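Catechol 2,3-dioxygenase (Rhodococcus sp., PDB 2WL9) probably catalyses the iron-dependent, oxygen-consuming extradiol cleavage of catechol rings during the breakdown of aromatic hydrocarbons. Local coordinates at residues M206-N211 against S258-E263; H149-E154 against S198-V203; D236-I241 against T251-N256. One frame throughout, in Å; residues are numbered along the deposited sequence.

Interaction 1: M206-N211 against S258-E263; sequences MDKRIN and SGWLWE. With FE (Fe (III) ion), chain K.
Ile-210 and Asn-211 meet Trp-260 and Leu-261 where strands 210-217 and 261-266 begin to run side by side, the parallel pairing of first and last strands that closes a βαβββ module of the vicinal oxygen chelate fold. The indole of Trp-260 dominates the contact. Methyl CG2 of Ile-210 sits over the centre of its six-membered ring, 3.7 Å from the centroid and only 14° off the ring normal, a CH-pi contact. A β-branched residue suits this place because its second arm also covers the indole: with CG1 anti to the backbone N (chi1 -175°), CD1 of Ile-210 reaches CZ3 of Trp-260 at 3.7 Å. Beside it, Asn-211, where the chain turns a corner, offers its carbonyl O to the N of Leu-261 at 3.2 Å, with an N-H...O angle of 152°. That oxygen also lies near the plane of the Trp-260 ring, at its edge.

Lys-208 runs at about a right angle to the indole, its CD 4.1 Å from CD1 of Trp-260. Its CE comes within 3.5 Å of Ser-258 O, so the contact is made by the aliphatic stem; the side chain also touches Asp-61. Ser-258 itself is tied by OG to Asp-60. Gly-259 follows with left-handed backbone angles, at which a CB would press on the preceding carbonyl O, so glycine suits the turn.

Further along, the strand delivers the acidic iron ligand of a site that also includes His-149 and His-212. Glu-263 has an extended chain, and while its OE2 hydrogen-bonds Thr-251 OG1, its OE1 binds the iron at 2.3 Å.

Interaction 2: H149-E154 against S198-V203; sequences HIIIRE and SLAFGV. With FE (Fe (III) ion), chain K.
With CG1 of Ile-152 lodged between its backbone N and carbonyl carbon (chi1 59°), and CG of Leu-199 anti to its own N (chi1 -178°), the two side chains meet at about a right angle, CD1 of Ile-152 lying 3.6 Å from CD1 of Leu-199. They belong to the parallel pairing of strands 149-152 and 199-201, the first and last strands of a βαβββ module of the vicinal oxygen chelate fold. On the same face CG1 of Ile-150 is 4.0 Å from Leu-199 CD1, so one leucine methyl serves both isoleucines. Tyr-164 of helix 157-167 packs on Leu-199 and Ile-152, so the helix covers these aliphatic side chains.

Across the sheet Ile-151 takes the opposite face, its CG1 3.5 Å from CB of Ala-200. The small alanine allows this close approach, and Val-203 meets the other branch of Ile-151, CG2 to CG2.

Three backbone bonds join the strands: Ile-150 N to Ser-198 O (3.2 Å), Ala-200 N to Ile-150 O (3.0 Å) and Ile-152 N to Ala-200 O (3.1 Å). The first donor stands well above the carbonyl plane, where Ser-198 and Leu-199 form a classic bulge opposite Met-190. Beyond the last bond the strands part, and a water takes over, donating to Ile-152 O and accepting from Gly-202 N. There CG of Glu-154, on a chain bent at chi2, rests against CB and CG of Phe-201. The Glu-154 carboxylate lies near that of Asp-110; two like charges so close would probably raise the pKa of one of them.

At the other end, CB of His-149 presses on the Ser-198 carbonyl while the imidazole turns away from strand 199-201, bringing NE2 to the iron at 2.3 Å.

Interaction 3: D236-I241 against T251-N256; sequences DVTLQI and TFYCAN
Leu-239 and Tyr-253 form the tight centre of this antiparallel pairing between strands 237-240 and 250-255. Their side chains lie side by side, and CD1 of Leu-239 rides over one ring face of Tyr-253, offset toward the rim and 3.5 Å from CD2, a CH-pi contact. In the backbone between them, Tyr-253 N donates almost straight to Leu-239 O (3.0 Å, 177°). A classic bulge sets Thr-238 and Leu-239 both opposite Tyr-253, whose O accepts from Thr-238 N at 2.9 Å and, weakly, from Leu-239 N. Thr-238 OG1 touches Tyr-253 CB at 3.4 Å.

The side chains at the ends are looser, although the backbone bond from Ala-255 N to Asp-236 O is short (2.8 Å). CB of Asp-236 comes no nearer than 4.1 Å to CB of Ala-255, and the aspartate carboxylate turns to Tyr-292. Gln-240, partly exposed, hydrogen-bonds Glu-288 through NE2, and Ile-241 borders a bound glycerol.

The Tyr-253 hydroxyl, hydrogen-bonded to His-244, belongs to the iron site and stands about 3 Å from the metal. On the other face the apolar Val-237 and Phe-252 pack against helix 220-232, while Cys-254 touches Tyr-23 of helix 17-24 and strand 261-266 flanks strand 250-255.

Along the chain interaction 2 closes before interaction 1 opens, and interaction 3 is nested inside the loop that interaction 1 closes. All three lie in one curled mixed sheet. Strand 149-152 neighbours strand 210-217, joining interactions 1 and 2, whose centres are 11 Å apart; strand 261-266 neighbours strand 250-255, joining interactions 1 and 3, 12 Å apart between centres. Interactions 2 and 3, with centres 17 Å apart, do not touch. Two parallel first-to-last strand pairings thus stand next to each other, as in the paired modules of this fold, and the sheet curls so that His-149, Glu-263 and Tyr-253, one from each interaction, converge with His-212 on the iron.

Interaction 1: M206-N211 against S258-E263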
ATOM      1  N   MET C 206      12.591 -40.864  25.122  1.00 31.18           N
ATOM      2  CA  MET C 206      11.209 -40.479  25.385  1.00 30.48           C
ATOM      3  C   MET C 206      10.445 -41.739  25.772  1.00 30.32           C
ATOM      4  O   MET C 206      10.662 -42.797  25.178  1.00 30.51           O
ATOM      5  CB  MET C 206      10.571 -39.886  24.123  1.00 30.13           C
ATOM      6  CG  MET C 206      11.018 -38.475  23.741  1.00 29.96           C
ATOM      7  SD  MET C 206      10.426 -37.984  22.100  1.00 30.57           S
ATOM      8  CE  MET C 206       8.659 -38.182  22.285  1.00 27.75           C
ATOM      9  N   ASP C 207       9.553 -41.632  26.754  1.00 29.98           N
ATOM     10  CA  ASP C 207       8.747 -42.785  27.172  1.00 29.77           C
ATOM     11  C   ASP C 207       7.372 -42.844  26.489  1.00 28.81           C
ATOM     12  O   ASP C 207       6.638 -43.824  26.626  1.00 28.83           O
ATOM     13  CB  ASP C 207       8.645 -42.878  28.707  1.00 30.57           C
ATOM     14  CG  ASP C 207       7.822 -41.754  29.328  1.00 31.43           C
ATOM     15  OD1 ASP C 207       7.455 -40.787  28.625  1.00 31.73           O
ATOM     16  OD2 ASP C 207       7.550 -41.846  30.547  1.00 33.38           O
ATOM     17  N   LYS C 208       7.043 -41.796  25.739  1.00 27.53           N
ATOM     18  CA  LYS C 208       5.814 -41.763  24.949  1.00 26.63           C
ATOM     19  C   LYS C 208       6.141 -41.449  23.483  1.00 25.56           C
ATOM     20  O   LYS C 208       7.250 -41.010  23.179  1.00 25.19           O
ATOM     21  CB  LYS C 208       4.822 -40.750  25.536  1.00 26.65           C
ATOM     22  CG  LYS C 208       4.202 -41.195  26.871  1.00 27.65           C
ATOM     23  CD  LYS C 208       3.048 -40.297  27.301  1.00 29.13           C
ATOM     24  CE  LYS C 208       2.302 -40.882  28.511  1.00 30.62           C
ATOM     25  NZ  LYS C 208       3.088 -40.818  29.773  1.00 32.38           N
ATOM     26  N   ARG C 209       5.185 -41.692  22.583  1.00 24.53           N
ATOM     27  CA  ARG C 209       5.359 -41.378  21.160  1.00 23.35           C
ATOM     28  C   ARG C 209       5.528 -39.883  20.921  1.00 22.48           C
ATOM     29  O   ARG C 209       6.168 -39.471  19.953  1.00 22.42           O
ATOM     30  CB  ARG C 209       4.165 -41.862  20.338  1.00 23.05           C
ATOM     31  CG  ARG C 209       4.168 -43.338  20.004  1.00 24.23           C
ATOM     32  CD  ARG C 209       2.912 -43.692  19.222  1.00 24.31           C
ATOM     33  NE  ARG C 209       2.913 -45.096  18.812  1.00 25.70           N
ATOM     34  CZ  ARG C 209       1.820 -45.818  18.597  1.00 26.02           C
ATOM     35  NH1 ARG C 209       0.615 -45.280  18.759  1.00 25.67           N
ATOM     36  NH2 ARG C 209       1.932 -47.089  18.223  1.00 26.63           N
ATOM     37  N   ILE C 210       4.933 -39.084  21.802  1.00 21.78           N
ATOM     38  CA  ILE C 210       4.897 -37.628  21.645  1.00 20.85           C
ATOM     39  C   ILE C 210       5.438 -36.935  22.899  1.00 21.02           C
ATOM     40  O   ILE C 210       5.154 -37.358  24.031  1.00 20.69           O
ATOM     41  CB  ILE C 210       3.450 -37.150  21.276  1.00 20.16           C
ATOM     42  CG1 ILE C 210       3.389 -35.646  20.970  1.00 19.53           C
ATOM     43  CG2 ILE C 210       2.435 -37.542  22.357  1.00 20.10           C
ATOM     44  CD1 ILE C 210       2.227 -35.261  20.035  1.00 16.63           C
ATOM     45  N   ASN C 211       6.247 -35.899  22.695  1.00 20.85           N
ATOM     46  CA  ASN C 211       6.728 -35.088  23.802  1.00 21.34           C
ATOM     47  C   ASN C 211       5.825 -33.884  24.025  1.00 21.04           C
ATOM     48  O   ASN C 211       5.358 -33.652  25.139  1.00 21.20           O
ATOM     49  CB  ASN C 211       8.168 -34.630  23.583  1.00 21.38           C
ATOM     50  CG  ASN C 211       8.625 -33.656  24.648  1.00 23.11           C
ATOM     51  OD1 ASN C 211       8.846 -34.033  25.804  1.00 24.15           O
ATOM     52  ND2 ASN C 211       8.758 -32.396  24.270  1.00 23.48           N
ATOM     53  N   SER C 258      -2.966 -36.308  29.791  1.00 20.62           N
ATOM     54  CA  SER C 258      -2.346 -37.586  29.430  1.00 20.57           C
ATOM     55  C   SER C 258      -0.892 -37.715  29.902  1.00 20.61           C
ATOM     56  O   SER C 258      -0.239 -38.718  29.637  1.00 20.75           O
ATOM     57  CB  SER C 258      -2.453 -37.840  27.925  1.00 20.23           C
ATOM     58  OG  SER C 258      -3.792 -38.134  27.554  1.00 19.59           O
ATOM     59  N   GLY C 259      -0.398 -36.697  30.599  1.00 20.60           N
ATOM     60  CA  GLY C 259       0.930 -36.745  31.191  1.00 20.95           C
ATOM     61  C   GLY C 259       2.054 -36.298  30.275  1.00 21.03           C
ATOM     62  O   GLY C 259       3.222 -36.403  30.642  1.00 21.11           O
ATOM     63  N   TRP C 260       1.708 -35.824  29.078  1.00 20.91           N
ATOM     64  CA  TRP C 260       2.688 -35.168  28.203  1.00 20.38           C
ATOM     65  C   TRP C 260       2.388 -33.669  28.101  1.00 20.10           C
ATOM     66  O   TRP C 260       1.550 -33.160  28.852  1.00 20.29           O
ATOM     67  CB  TRP C 260       2.831 -35.867  26.832  1.00 20.30           C
ATOM     68  CG  TRP C 260       1.564 -36.103  26.049  1.00 20.02           C
ATOM     69  CD1 TRP C 260       0.647 -37.098  26.246  1.00 20.12           C
ATOM     70  CD2 TRP C 260       1.114 -35.371  24.902  1.00 19.33           C
ATOM     71  NE1 TRP C 260      -0.365 -37.005  25.319  1.00 18.91           N
ATOM     72  CE2 TRP C 260      -0.101 -35.955  24.481  1.00 19.45           C
ATOM     73  CE3 TRP C 260       1.612 -34.264  24.199  1.00 19.42           C
ATOM     74  CZ2 TRP C 260      -0.829 -35.470  23.382  1.00 18.59           C
ATOM     75  CZ3 TRP C 260       0.887 -33.784  23.110  1.00 18.97           C
ATOM     76  CH2 TRP C 260      -0.318 -34.388  22.715  1.00 18.22           C
ATOM     77  N   LEU C 261       3.068 -32.969  27.194  1.00 19.58           N
ATOM     78  CA  LEU C 261       3.064 -31.503  27.212  1.00 19.39           C
ATOM     79  C   LEU C 261       2.335 -30.823  26.063  1.00 19.13           C
ATOM     80  O   LEU C 261       2.432 -31.244  24.917  1.00 19.09           O
ATOM     81  CB  LEU C 261       4.498 -30.967  27.254  1.00 19.32           C
ATOM     82  CG  LEU C 261       5.382 -31.351  28.439  1.00 19.56           C
ATOM     83  CD1 LEU C 261       6.774 -30.818  28.195  1.00 19.94           C
ATOM     84  CD2 LEU C 261       4.818 -30.776  29.714  1.00 20.71           C
ATOM     85  N   TRP C 262       1.613 -29.757  26.393  1.00 19.03           N
ATOM     86  CA  TRP C 262       1.152 -28.802  25.389  1.00 18.76           C
ATOM     87  C   TRP C 262       1.897 -27.483  25.565  1.00 18.73           C
ATOM     88  O   TRP C 262       2.199 -27.074  26.688  1.00 18.74           O
ATOM     89  CB  TRP C 262      -0.358 -28.588  25.483  1.00 18.60           C
ATOM     90  CG  TRP C 262      -1.160 -29.615  24.746  1.00 18.05           C
ATOM     91  CD1 TRP C 262      -0.752 -30.869  24.375  1.00 18.72           C
ATOM     92  CD2 TRP C 262      -2.524 -29.495  24.319  1.00 17.27           C
ATOM     93  NE1 TRP C 262      -1.770 -31.525  23.726  1.00 17.64           N
ATOM     94  CE2 TRP C 262      -2.870 -30.708  23.683  1.00 17.00           C
ATOM     95  CE3 TRP C 262      -3.486 -28.476  24.410  1.00 18.27           C
ATOM     96  CZ2 TRP C 262      -4.139 -30.936  23.137  1.00 17.60           C
ATOM     97  CZ3 TRP C 262      -4.759 -28.706  23.867  1.00 17.65           C
ATOM     98  CH2 TRP C 262      -5.066 -29.925  23.235  1.00 16.95           C
ATOM     99  N   GLU C 263       2.177 -26.829  24.443  1.00 18.89           N
ATOM    100  CA  GLU C 263       2.951 -25.605  24.422  1.00 18.61           C
ATOM    101  C   GLU C 263       2.130 -24.483  23.768  1.00 18.37           C
ATOM    102  O   GLU C 263       2.248 -24.253  22.569  1.00 18.11           O
ATOM    103  CB  GLU C 263       4.271 -25.849  23.675  1.00 18.78           C
ATOM    104  CG  GLU C 263       5.261 -24.680  23.684  1.00 19.63           C
ATOM    105  CD  GLU C 263       6.246 -24.731  22.516  1.00 19.87           C
ATOM    106  OE1 GLU C 263       6.291 -25.752  21.794  1.00 21.21           O
ATOM    107  OE2 GLU C 263       6.992 -23.756  22.325  1.00 19.20           O
TER
HETATM  108 FE    FE K1300       8.022 -26.522  20.478  1.00 36.21          FE

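Interaction 2: H149-E154 against S198-V203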
ATOM      1  N   HIS C 149       2.732 -27.676  15.898  1.00 19.34           N
ATOM      2  CA  HIS C 149       3.836 -28.614  15.686  1.00 19.21           C
ATOM      3  C   HIS C 149       3.989 -29.617  16.808  1.00 19.54           C
ATOM      4  O   HIS C 149       3.456 -29.419  17.897  1.00 19.94           O
ATOM      5  CB  HIS C 149       5.160 -27.891  15.425  1.00 19.29           C
ATOM      6  CG  HIS C 149       5.769 -27.248  16.631  1.00 19.20           C
ATOM      7  ND1 HIS C 149       5.919 -25.884  16.746  1.00 19.55           N
ATOM      8  CD2 HIS C 149       6.307 -27.782  17.755  1.00 20.16           C
ATOM      9  CE1 HIS C 149       6.507 -25.603  17.895  1.00 19.80           C
ATOM     10  NE2 HIS C 149       6.751 -26.738  18.528  1.00 19.71           N
ATOM     11  N   ILE C 150       4.747 -30.676  16.541  1.00 19.35           N
ATOM     12  CA  ILE C 150       4.916 -31.781  17.478  1.00 19.71           C
ATOM     13  C   ILE C 150       6.357 -32.273  17.538  1.00 19.77           C
ATOM     14  O   ILE C 150       7.057 -32.316  16.518  1.00 20.08           O
ATOM     15  CB  ILE C 150       4.002 -32.986  17.114  1.00 19.83           C
ATOM     16  CG1 ILE C 150       4.241 -33.436  15.660  1.00 18.52           C
ATOM     17  CG2 ILE C 150       2.530 -32.641  17.390  1.00 19.67           C
ATOM     18  CD1 ILE C 150       3.418 -34.640  15.213  1.00 19.46           C
ATOM     19  N   ILE C 151       6.788 -32.648  18.737  1.00 19.68           N
ATOM     20  CA  ILE C 151       8.031 -33.391  18.900  1.00 19.65           C
ATOM     21  C   ILE C 151       7.700 -34.853  19.179  1.00 19.72           C
ATOM     22  O   ILE C 151       6.972 -35.167  20.134  1.00 19.93           O
ATOM     23  CB  ILE C 151       8.938 -32.804  19.999  1.00 19.84           C
ATOM     24  CG1 ILE C 151       9.588 -31.514  19.495  1.00 20.19           C
ATOM     25  CG2 ILE C 151      10.014 -33.820  20.417  1.00 19.14           C
ATOM     26  CD1 ILE C 151      10.698 -30.962  20.385  1.00 20.78           C
ATOM     27  N   ILE C 152       8.225 -35.731  18.330  1.00 19.72           N
ATOM     28  CA  ILE C 152       7.896 -37.157  18.382  1.00 20.17           C
ATOM     29  C   ILE C 152       9.142 -38.035  18.506  1.00 20.98           C
ATOM     30  O   ILE C 152      10.251 -37.598  18.194  1.00 21.22           O
ATOM     31  CB  ILE C 152       7.020 -37.596  17.176  1.00 19.97           C
ATOM     32  CG1 ILE C 152       7.726 -37.318  15.839  1.00 19.73           C
ATOM     33  CG2 ILE C 152       5.638 -36.915  17.241  1.00 19.83           C
ATOM     34  CD1 ILE C 152       7.003 -37.888  14.625  1.00 19.48           C
ATOM     35  N   ARG C 153       8.942 -39.267  18.967  1.00 21.75           N
ATOM     36  CA  ARG C 153      10.035 -40.203  19.216  1.00 22.46           C
ATOM     37  C   ARG C 153      10.634 -40.745  17.925  1.00 22.78           C
ATOM     38  O   ARG C 153       9.918 -41.209  17.036  1.00 22.87           O
ATOM     39  CB  ARG C 153       9.543 -41.350  20.100  1.00 22.80           C
ATOM     40  CG  ARG C 153      10.634 -42.248  20.670  1.00 23.63           C
ATOM     41  CD  ARG C 153      10.053 -43.168  21.732  1.00 25.67           C
ATOM     42  NE  ARG C 153       8.977 -43.996  21.194  1.00 27.60           N
ATOM     43  CZ  ARG C 153       8.064 -44.624  21.929  1.00 29.29           C
ATOM     44  NH1 ARG C 153       8.085 -44.531  23.252  1.00 29.65           N
ATOM     45  NH2 ARG C 153       7.124 -45.349  21.336  1.00 30.18           N
ATOM     46  N   GLU C 154      11.955 -40.667  17.822  1.00 23.47           N
ATOM     47  CA  GLU C 154      12.669 -41.278  16.711  1.00 24.06           C
ATOM     48  C   GLU C 154      13.913 -41.967  17.247  1.00 24.98           C
ATOM     49  O   GLU C 154      14.806 -41.304  17.770  1.00 25.20           O
ATOM     50  CB  GLU C 154      13.053 -40.237  15.650  1.00 23.91           C
ATOM     51  CG  GLU C 154      11.895 -39.441  15.063  1.00 23.19           C
ATOM     52  CD  GLU C 154      10.895 -40.272  14.274  1.00 23.74           C
ATOM     53  OE1 GLU C 154      11.231 -41.379  13.804  1.00 23.89           O
ATOM     54  OE2 GLU C 154       9.760 -39.789  14.109  1.00 24.09           O
ATOM     55  N   SER C 198       6.688 -27.791  11.674  1.00 18.80           N
ATOM     56  CA  SER C 198       5.546 -28.661  11.957  1.00 18.91           C
ATOM     57  C   SER C 198       5.984 -29.879  12.759  1.00 19.13           C
ATOM     58  O   SER C 198       5.159 -30.563  13.368  1.00 18.99           O
ATOM     59  CB  SER C 198       4.936 -29.168  10.652  1.00 19.01           C
ATOM     60  OG  SER C 198       4.564 -28.103   9.818  1.00 19.18           O
ATOM     61  N   LEU C 199       7.287 -30.146  12.754  1.00 19.11           N
ATOM     62  CA  LEU C 199       7.809 -31.415  13.260  1.00 19.35           C
ATOM     63  C   LEU C 199       9.226 -31.259  13.783  1.00 19.49           C
ATOM     64  O   LEU C 199      10.039 -30.575  13.160  1.00 18.90           O
ATOM     65  CB  LEU C 199       7.794 -32.452  12.134  1.00 19.49           C
ATOM     66  CG  LEU C 199       8.253 -33.885  12.392  1.00 19.84           C
ATOM     67  CD1 LEU C 199       7.389 -34.530  13.452  1.00 20.41           C
ATOM     68  CD2 LEU C 199       8.179 -34.657  11.101  1.00 21.31           C
ATOM     69  N   ALA C 200       9.509 -31.894  14.925  1.00 19.67           N
ATOM     70  CA  ALA C 200      10.866 -31.977  15.458  1.00 20.38           C
ATOM     71  C   ALA C 200      11.117 -33.318  16.156  1.00 20.39           C
ATOM     72  O   ALA C 200      10.177 -33.986  16.594  1.00 19.94           O
ATOM     73  CB  ALA C 200      11.157 -30.810  16.403  1.00 20.22           C
ATOM     74  N   PHE C 201      12.386 -33.717  16.215  1.00 21.09           N
ATOM     75  CA  PHE C 201      12.796 -34.973  16.858  1.00 22.14           C
ATOM     76  C   PHE C 201      14.309 -34.994  17.136  1.00 23.34           C
ATOM     77  O   PHE C 201      15.032 -34.076  16.750  1.00 23.20           O
ATOM     78  CB  PHE C 201      12.365 -36.193  16.025  1.00 21.88           C
ATOM     79  CG  PHE C 201      12.647 -36.066  14.555  1.00 21.82           C
ATOM     80  CD1 PHE C 201      11.651 -35.650  13.676  1.00 21.77           C
ATOM     81  CD2 PHE C 201      13.905 -36.369  14.044  1.00 22.08           C
ATOM     82  CE1 PHE C 201      11.907 -35.529  12.311  1.00 21.60           C
ATOM     83  CE2 PHE C 201      14.172 -36.249  12.688  1.00 22.32           C
ATOM     84  CZ  PHE C 201      13.169 -35.829  11.817  1.00 21.85           C
ATOM     85  N   GLY C 202      14.781 -36.041  17.803  1.00 24.35           N
ATOM     86  CA  GLY C 202      16.198 -36.134  18.175  1.00 26.29           C
ATOM     87  C   GLY C 202      16.517 -35.356  19.437  1.00 27.42           C
ATOM     88  O   GLY C 202      17.621 -34.826  19.594  1.00 27.93           O
ATOM     89  N   VAL C 203      15.537 -35.287  20.335  1.00 28.57           N
ATOM     90  CA  VAL C 203      15.694 -34.654  21.646  1.00 29.49           C
ATOM     91  C   VAL C 203      16.082 -35.686  22.712  1.00 30.38           C
ATOM     92  O   VAL C 203      16.069 -35.397  23.915  1.00 30.77           O
ATOM     93  CB  VAL C 203      14.400 -33.917  22.083  1.00 29.36           C
ATOM     94  CG1 VAL C 203      14.103 -32.745  21.144  1.00 29.32           C
ATOM     95  CG2 VAL C 203      13.214 -34.887  22.148  1.00 29.82           C
TER
HETATM   96 FE    FE K1300       8.022 -26.522  20.478  1.00 36.21          FE
HETATM   97  O   HOH W   1      12.875 -37.579  19.339  1.00 19.56           O

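Interaction 3: D236-I241 against T251-N256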
ATOM      1  N   ASP C 236       0.996 -28.354  36.180  1.00 29.17           N
ATOM      2  CA  ASP C 236       2.458 -28.302  36.058  1.00 29.05           C
ATOM      3  C   ASP C 236       2.943 -27.565  34.816  1.00 28.66           C
ATOM      4  O   ASP C 236       2.517 -27.868  33.699  1.00 28.23           O
ATOM      5  CB  ASP C 236       3.050 -29.715  36.076  1.00 29.17           C
ATOM      6  CG  ASP C 236       2.911 -30.395  37.430  1.00 30.19           C
ATOM      7  OD1 ASP C 236       2.592 -29.708  38.423  1.00 30.32           O
ATOM      8  OD2 ASP C 236       3.136 -31.620  37.498  1.00 31.06           O
ATOM      9  N   VAL C 237       3.825 -26.591  35.039  1.00 28.48           N
ATOM     10  CA  VAL C 237       4.532 -25.879  33.978  1.00 28.02           C
ATOM     11  C   VAL C 237       5.976 -26.366  34.014  1.00 28.04           C
ATOM     12  O   VAL C 237       6.682 -26.156  35.010  1.00 28.63           O
ATOM     13  CB  VAL C 237       4.474 -24.334  34.187  1.00 27.89           C
ATOM     14  CG1 VAL C 237       5.491 -23.608  33.304  1.00 28.13           C
ATOM     15  CG2 VAL C 237       3.080 -23.799  33.914  1.00 27.90           C
ATOM     16  N   THR C 238       6.404 -27.039  32.948  1.00 27.79           N
ATOM     17  CA  THR C 238       7.774 -27.568  32.851  1.00 27.65           C
ATOM     18  C   THR C 238       8.783 -26.517  32.394  1.00 27.30           C
ATOM     19  O   THR C 238       9.922 -26.499  32.856  1.00 27.65           O
ATOM     20  CB  THR C 238       7.862 -28.767  31.899  1.00 27.74           C
ATOM     21  OG1 THR C 238       7.813 -28.309  30.540  1.00 27.56           O
ATOM     22  CG2 THR C 238       6.713 -29.710  32.150  1.00 28.92           C
ATOM     23  N   LEU C 239       8.366 -25.669  31.459  1.00 26.66           N
ATOM     24  CA  LEU C 239       9.169 -24.532  31.023  1.00 26.14           C
ATOM     25  C   LEU C 239       8.309 -23.276  31.076  1.00 25.41           C
ATOM     26  O   LEU C 239       7.219 -23.233  30.499  1.00 24.96           O
ATOM     27  CB  LEU C 239       9.739 -24.757  29.611  1.00 26.13           C
ATOM     28  CG  LEU C 239      10.697 -25.939  29.369  1.00 26.93           C
ATOM     29  CD1 LEU C 239      10.857 -26.227  27.875  1.00 27.51           C
ATOM     30  CD2 LEU C 239      12.063 -25.735  30.022  1.00 27.30           C
ATOM     31  N   GLN C 240       8.795 -22.264  31.792  1.00 25.08           N
ATOM     32  CA  GLN C 240       8.088 -20.994  31.933  1.00 24.66           C
ATOM     33  C   GLN C 240       8.038 -20.247  30.591  1.00 24.00           C
ATOM     34  O   GLN C 240       8.687 -20.658  29.619  1.00 23.44           O
ATOM     35  CB  GLN C 240       8.756 -20.129  33.006  1.00 25.01           C
ATOM     36  CG  GLN C 240       8.978 -20.849  34.337  1.00 25.35           C
ATOM     37  CD  GLN C 240       9.591 -19.956  35.407  1.00 25.67           C
ATOM     38  OE1 GLN C 240      10.308 -19.007  35.108  1.00 24.98           O
ATOM     39  NE2 GLN C 240       9.311 -20.268  36.665  1.00 25.95           N
ATOM     40  N   ILE C 241       7.264 -19.163  30.546  1.00 23.36           N
ATOM     41  CA  ILE C 241       7.190 -18.309  29.359  1.00 23.19           C
ATOM     42  C   ILE C 241       8.590 -17.923  28.885  1.00 23.14           C
ATOM     43  O   ILE C 241       9.462 -17.593  29.691  1.00 23.16           O
ATOM     44  CB  ILE C 241       6.360 -17.020  29.609  1.00 23.48           C
ATOM     45  CG1 ILE C 241       4.927 -17.361  30.030  1.00 23.04           C
ATOM     46  CG2 ILE C 241       6.338 -16.137  28.355  1.00 23.29           C
ATOM     47  CD1 ILE C 241       4.176 -16.189  30.664  1.00 24.72           C
ATOM     48  N   THR C 251       6.172 -18.588  24.232  1.00 20.49           N
ATOM     49  CA  THR C 251       5.477 -19.830  24.606  1.00 20.62           C
ATOM     50  C   THR C 251       5.820 -20.315  26.008  1.00 20.73           C
ATOM     51  O   THR C 251       6.854 -19.958  26.557  1.00 21.09           O
ATOM     52  CB  THR C 251       5.816 -21.008  23.648  1.00 20.50           C
ATOM     53  OG1 THR C 251       7.103 -21.555  23.984  1.00 21.33           O
ATOM     54  CG2 THR C 251       5.795 -20.607  22.172  1.00 20.05           C
ATOM     55  N   PHE C 252       4.942 -21.138  26.580  1.00 20.77           N
ATOM     56  CA  PHE C 252       5.286 -21.911  27.766  1.00 20.77           C
ATOM     57  C   PHE C 252       4.909 -23.375  27.531  1.00 20.52           C
ATOM     58  O   PHE C 252       4.172 -23.678  26.594  1.00 19.99           O
ATOM     59  CB  PHE C 252       4.642 -21.325  29.034  1.00 21.18           C
ATOM     60  CG  PHE C 252       3.151 -21.462  29.093  1.00 21.93           C
ATOM     61  CD1 PHE C 252       2.569 -22.468  29.860  1.00 22.62           C
ATOM     62  CD2 PHE C 252       2.322 -20.579  28.407  1.00 22.04           C
ATOM     63  CE1 PHE C 252       1.190 -22.598  29.932  1.00 22.34           C
ATOM     64  CE2 PHE C 252       0.937 -20.706  28.476  1.00 21.27           C
ATOM     65  CZ  PHE C 252       0.373 -21.720  29.241  1.00 22.73           C
ATOM     66  N   TYR C 253       5.442 -24.271  28.358  1.00 20.53           N
ATOM     67  CA  TYR C 253       5.176 -25.705  28.247  1.00 20.43           C
ATOM     68  C   TYR C 253       4.521 -26.201  29.530  1.00 20.59           C
ATOM     69  O   TYR C 253       5.092 -26.043  30.614  1.00 21.09           O
ATOM     70  CB  TYR C 253       6.483 -26.479  28.048  1.00 20.74           C
ATOM     71  CG  TYR C 253       7.175 -26.307  26.711  1.00 20.47           C
ATOM     72  CD1 TYR C 253       7.167 -27.338  25.773  1.00 21.30           C
ATOM     73  CD2 TYR C 253       7.872 -25.137  26.399  1.00 19.87           C
ATOM     74  CE1 TYR C 253       7.816 -27.211  24.546  1.00 21.91           C
ATOM     75  CE2 TYR C 253       8.531 -24.995  25.167  1.00 21.21           C
ATOM     76  CZ  TYR C 253       8.500 -26.046  24.247  1.00 22.19           C
ATOM     77  OH  TYR C 253       9.134 -25.943  23.021  1.00 22.65           O
ATOM     78  N   CYS C 254       3.346 -26.818  29.405  1.00 20.34           N
ATOM     79  CA  CYS C 254       2.585 -27.289  30.563  1.00 20.91           C
ATOM     80  C   CYS C 254       2.026 -28.697  30.360  1.00 20.81           C
ATOM     81  O   CYS C 254       1.865 -29.146  29.226  1.00 20.55           O
ATOM     82  CB  CYS C 254       1.455 -26.311  30.913  1.00 20.42           C
ATOM     83  SG  CYS C 254       0.091 -26.192  29.713  1.00 21.88           S
ATOM     84  N   ALA C 255       1.730 -29.379  31.467  1.00 21.11           N
ATOM     85  CA  ALA C 255       1.192 -30.746  31.437  1.00 21.34           C
ATOM     86  C   ALA C 255      -0.235 -30.808  30.911  1.00 20.93           C
ATOM     87  O   ALA C 255      -1.041 -29.918  31.170  1.00 21.30           O
ATOM     88  CB  ALA C 255       1.254 -31.374  32.826  1.00 21.64           C
ATOM     89  N   ASN C 256      -0.544 -31.872  30.179  1.00 20.64           N
ATOM     90  CA  ASN C 256      -1.926 -32.160  29.794  1.00 20.44           C
ATOM     91  C   ASN C 256      -2.483 -33.377  30.570  1.00 20.81           C
ATOM     92  O   ASN C 256      -1.754 -33.990  31.351  1.00 21.40           O
ATOM     93  CB  ASN C 256      -2.065 -32.284  28.263  1.00 19.77           C
ATOM     94  CG  ASN C 256      -1.273 -33.441  27.675  1.00 19.75           C
ATOM     95  OD1 ASN C 256      -1.261 -34.555  28.202  1.00 19.92           O
ATOM     96  ND2 ASN C 256      -0.627 -33.183  26.549  1.00 20.54           N
TER